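Local coordinates for protein immunoreactive 84kD antigen PG93 (Porphyromonas gingivalis, PDB 5M11) that is an essential surface component of the type IX secretion system, probably taking part in the export of proteins across the outer membrane, at residues Val538-Ser543 with Lys597-Trp602. Residues are numbered along the deposited sequence; the frame is centred on the assembly and turned at random.
Sequences VDHNGS and KLNHKW. With ZN (zinc ion), chain E; PG4 (tetraethylene glycol), chain P.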
ATOM      1  N   VAL A 538      -8.322   5.482  23.283  1.00 53.27           N
ATOM      2  CA  VAL A 538      -9.262   5.875  24.334  1.00 53.36           C
ATOM      3  C   VAL A 538     -10.643   6.174  23.684  1.00 61.21           C
ATOM      4  O   VAL A 538     -10.758   6.988  22.758  1.00 60.37           O
ATOM      5  CB  VAL A 538      -8.744   6.997  25.294  1.00 54.73           C
ATOM      6  CG1 VAL A 538      -8.879   8.397  24.718  1.00 51.96           C
ATOM      7  CG2 VAL A 538      -9.417   6.899  26.665  1.00 56.35           C
ATOM      8  N   ASP A 539     -11.678   5.468  24.131  1.00 61.24           N
ATOM      9  CA  ASP A 539     -12.982   5.724  23.555  1.00 63.43           C
ATOM     10  C   ASP A 539     -13.677   6.848  24.340  1.00 72.58           C
ATOM     11  O   ASP A 539     -13.050   7.452  25.214  1.00 72.70           O
ATOM     12  CB  ASP A 539     -13.809   4.435  23.467  1.00 67.01           C
ATOM     13  CG  ASP A 539     -14.463   3.911  24.723  1.00 83.13           C
ATOM     14  OD1 ASP A 539     -14.279   4.529  25.800  1.00 84.75           O
ATOM     15  OD2 ASP A 539     -15.171   2.879  24.633  1.00 91.62           O
ATOM     16  N   HIS A 540     -14.952   7.141  24.030  1.00 73.27           N
ATOM     17  CA  HIS A 540     -15.692   8.206  24.712  1.00 75.77           C
ATOM     18  C   HIS A 540     -16.104   7.815  26.145  1.00 80.64           C
ATOM     19  O   HIS A 540     -16.338   8.710  26.957  1.00 81.33           O
ATOM     20  CB  HIS A 540     -16.933   8.614  23.912  1.00 78.79           C
ATOM     21  CG  HIS A 540     -16.656   9.016  22.501  1.00 81.74           C
ATOM     22  ND1 HIS A 540     -17.608   8.846  21.508  1.00 85.10           N
ATOM     23  CD2 HIS A 540     -15.544   9.555  21.951  1.00 82.25           C
ATOM     24  CE1 HIS A 540     -17.054   9.301  20.397  1.00 83.29           C
ATOM     25  NE2 HIS A 540     -15.807   9.725  20.609  1.00 81.93           N
ATOM     26  N   ASN A 541     -16.171   6.491  26.455  1.00 76.54           N
ATOM     27  CA  ASN A 541     -16.548   5.947  27.772  1.00 77.78           C
ATOM     28  C   ASN A 541     -15.328   5.836  28.738  1.00 78.72           C
ATOM     29  O   ASN A 541     -15.367   5.058  29.709  1.00 79.75           O
ATOM     30  CB  ASN A 541     -17.217   4.568  27.608  1.00 79.14           C
ATOM     31  CG  ASN A 541     -18.537   4.572  26.883  1.00105.64           C
ATOM     32  OD1 ASN A 541     -19.332   5.517  26.978  1.00102.55           O
ATOM     33  ND2 ASN A 541     -18.827   3.474  26.184  1.00 97.49           N
ATOM     34  N   GLY A 542     -14.276   6.613  28.455  1.00 70.48           N
ATOM     35  CA  GLY A 542     -13.037   6.638  29.223  1.00 68.57           C
ATOM     36  C   GLY A 542     -12.317   5.305  29.326  1.00 70.32           C
ATOM     37  O   GLY A 542     -11.598   5.070  30.307  1.00 69.30           O
ATOM     38  N   SER A 543     -12.527   4.413  28.307  1.00 65.50           N
ATOM     39  CA  SER A 543     -11.942   3.068  28.189  1.00 64.17           C
ATOM     40  C   SER A 543     -10.719   3.055  27.273  1.00 65.76           C
ATOM     41  O   SER A 543     -10.731   3.737  26.236  1.00 64.63           O
ATOM     42  CB  SER A 543     -12.964   2.077  27.645  1.00 66.45           C
ATOM     43  OG  SER A 543     -14.205   2.138  28.320  1.00 76.31           O
ATOM     44  N   LYS A 597     -17.317   8.525  15.846  1.00 62.12           N
ATOM     45  CA  LYS A 597     -18.168   9.587  16.374  1.00 62.62           C
ATOM     46  C   LYS A 597     -19.317   8.886  17.114  1.00 67.77           C
ATOM     47  O   LYS A 597     -19.875   9.424  18.079  1.00 67.61           O
ATOM     48  CB  LYS A 597     -18.663  10.425  15.176  1.00 66.02           C
ATOM     49  CG  LYS A 597     -19.602  11.576  15.477  1.00 82.67           C
ATOM     50  CD  LYS A 597     -20.072  12.267  14.183  1.00 89.61           C
ATOM     51  CE  LYS A 597     -21.238  11.587  13.489  1.00 90.09           C
ATOM     52  NZ  LYS A 597     -22.539  11.863  14.159  1.00 97.41           N
ATOM     53  N   LEU A 598     -19.635   7.639  16.658  1.00 64.48           N
ATOM     54  CA  LEU A 598     -20.660   6.764  17.230  1.00 65.06           C
ATOM     55  C   LEU A 598     -20.092   5.895  18.335  1.00 70.88           C
ATOM     56  O   LEU A 598     -20.826   5.063  18.877  1.00 74.27           O
ATOM     57  CB  LEU A 598     -21.287   5.862  16.161  1.00 64.94           C
ATOM     58  CG  LEU A 598     -21.940   6.511  14.950  1.00 68.93           C
ATOM     59  CD1 LEU A 598     -22.547   5.451  14.060  1.00 70.66           C
ATOM     60  CD2 LEU A 598     -22.977   7.545  15.335  1.00 68.84           C
ATOM     61  N   ASN A 599     -18.790   6.080  18.675  1.00 64.81           N
ATOM     62  CA  ASN A 599     -18.039   5.308  19.678  1.00 63.86           C
ATOM     63  C   ASN A 599     -17.813   3.839  19.192  1.00 66.95           C
ATOM     64  O   ASN A 599     -17.484   2.953  19.987  1.00 65.01           O
ATOM     65  CB  ASN A 599     -18.728   5.356  21.052  1.00 66.05           C
ATOM     66  CG  ASN A 599     -17.815   5.231  22.242  1.00 86.07           C
ATOM     67  OD1 ASN A 599     -16.584   5.414  22.166  1.00 73.29           O
ATOM     68  ND2 ASN A 599     -18.429   4.979  23.388  1.00 80.28           N
ATOM     69  N   HIS A 600     -17.966   3.605  17.871  1.00 64.51           N
ATOM     70  CA  HIS A 600     -17.716   2.311  17.243  1.00 64.84           C
ATOM     71  C   HIS A 600     -16.235   2.207  16.986  1.00 63.40           C
ATOM     72  O   HIS A 600     -15.558   3.235  16.975  1.00 61.55           O
ATOM     73  CB  HIS A 600     -18.536   2.121  15.957  1.00 67.65           C
ATOM     74  CG  HIS A 600     -20.017   2.002  16.166  1.00 74.13           C
ATOM     75  ND1 HIS A 600     -20.914   2.425  15.196  1.00 77.32           N
ATOM     76  CD2 HIS A 600     -20.713   1.520  17.222  1.00 78.70           C
ATOM     77  CE1 HIS A 600     -22.117   2.180  15.686  1.00 79.99           C
ATOM     78  NE2 HIS A 600     -22.050   1.629  16.905  1.00 81.23           N
ATOM     79  N   LYS A 601     -15.707   0.987  16.835  1.00 58.48           N
ATOM     80  CA  LYS A 601     -14.266   0.794  16.704  1.00 56.48           C
ATOM     81  C   LYS A 601     -13.837   0.261  15.341  1.00 62.92           C
ATOM     82  O   LYS A 601     -14.345  -0.760  14.891  1.00 65.13           O
ATOM     83  CB  LYS A 601     -13.778  -0.160  17.807  1.00 58.54           C
ATOM     84  CG  LYS A 601     -13.563   0.507  19.168  1.00 57.21           C
ATOM     85  CD  LYS A 601     -14.830   0.758  19.990  1.00 56.34           C
ATOM     86  CE  LYS A 601     -14.530   1.767  21.066  1.00 55.96           C
ATOM     87  NZ  LYS A 601     -15.695   2.058  21.945  1.00 60.51           N
ATOM     88  N   TRP A 602     -12.894   0.960  14.683  1.00 59.00           N
ATOM     89  CA  TRP A 602     -12.309   0.524  13.414  1.00 58.38           C
ATOM     90  C   TRP A 602     -11.036  -0.209  13.763  1.00 62.41           C
ATOM     91  O   TRP A 602     -10.126   0.377  14.346  1.00 61.02           O
ATOM     92  CB  TRP A 602     -12.071   1.690  12.445  1.00 55.64           C
ATOM     93  CG  TRP A 602     -13.337   2.246  11.870  1.00 57.50           C
ATOM     94  CD1 TRP A 602     -14.044   3.318  12.331  1.00 60.22           C
ATOM     95  CD2 TRP A 602     -14.080   1.722  10.759  1.00 58.83           C
ATOM     96  NE1 TRP A 602     -15.170   3.510  11.559  1.00 60.80           N
ATOM     97  CE2 TRP A 602     -15.229   2.531  10.602  1.00 63.12           C
ATOM     98  CE3 TRP A 602     -13.900   0.628   9.892  1.00 61.40           C
ATOM     99  CZ2 TRP A 602     -16.193   2.280   9.618  1.00 64.05           C
ATOM    100  CZ3 TRP A 602     -14.854   0.384   8.913  1.00 64.27           C
ATOM    101  CH2 TRP A 602     -15.975   1.214   8.772  1.00 65.37           C
TER
HETATM  102 ZN    ZN E 804     -23.597   0.938  18.260  1.00 88.92          ZN
HETATM  103  O1  PG4 P 815     -22.847   6.876  20.885  1.00 90.99           O
HETATM  104  C1  PG4 P 815     -22.358   8.210  21.117  1.00 91.43           C
HETATM  105  C2  PG4 P 815     -21.196   8.217  22.119  1.00 90.77           C
HETATM  106  O2  PG4 P 815     -20.340   9.341  21.887  1.00 89.95           O
HETATM  107  C3  PG4 P 815     -20.427  10.298  22.943  1.00 93.09           C
HETATM  108  C4  PG4 P 815     -19.453  11.449  22.706  1.00 95.64           C
HETATM  109  O3  PG4 P 815     -18.585  11.604  23.835  1.00 96.39           O
HETATM  110  C5  PG4 P 815     -17.724  12.728  23.683  1.00 95.93           C
HETATM  111  C6  PG4 P 815     -16.316  12.324  24.090  1.00 95.20           C
HETATM  112  O4  PG4 P 815     -15.414  12.608  23.023  1.00 93.66           O
HETATM  113  C7  PG4 P 815     -14.093  12.806  23.525  1.00 93.11           C
HETATM  114  C8  PG4 P 815     -13.116  11.832  22.867  1.00 92.14           C
HETATM  115  O5  PG4 P 815     -13.035  10.618  23.627  1.00 91.80           O
HETATM  116  O   HOH W   1     -24.686  -0.656  16.792  1.00 62.83           O
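Asp539 and Lys601 form the buried, charged half of this contact: Lys601 NZ lies 2.9 Å from Asp539 OD2, on the oxygen's anti lone pair, in a salt bridge. Lysine suits the place because its chain, bent at chi2, is long enough to carry the ammonium from the start of strand 601-606 to the neighbouring loop. There Lys601 NZ also donates to Asn599 O, 2.8 Å away, and to the carbonyl of Glu615. Both carboxylate oxygens have further partners. OD2 accepts from Trp545, while Asp539 OD1 is met by Ser543 N, 3.1 Å away and above the carboxylate plane, and weakly by the amide of Asn541, tying the aspartate at the head of the type I turn Asp539-Gly542 to the residue just after it. Asn599 OD1 accepts from His540 N at 3.0 Å in a nearly straight bond (168°). The amide is directed at the turn by chi1 of -151°, with CG opposite the backbone N; its ND2 binds Glu615, which also receives a weak bond from Asn541 ND2. The shared carboxylate probably lets the two amide nitrogens, both donors, lie near each other. Each segment holds the connection between the first two strands of its antiparallel sheet, so these polar groups join adjacent beta-propeller blades at equivalent corners. Gly542 and Asn599 both have positive phi, which glycine and asparagine tolerate well. Packing is looser around exposed His540, whose ring runs nearly parallel to the Asn599 amide (14° between planes) and whose edge faces Lys597 O, 3.7 Å from His540 CE1. Here a tetraethylene glycol, probably from the crystallisation liquor, places C5 over one ring face, toward the rim, and its O2 accepts from His540 ND1 at 2.8 Å. Beyond the interface, His600 NE2 binds a zinc ion.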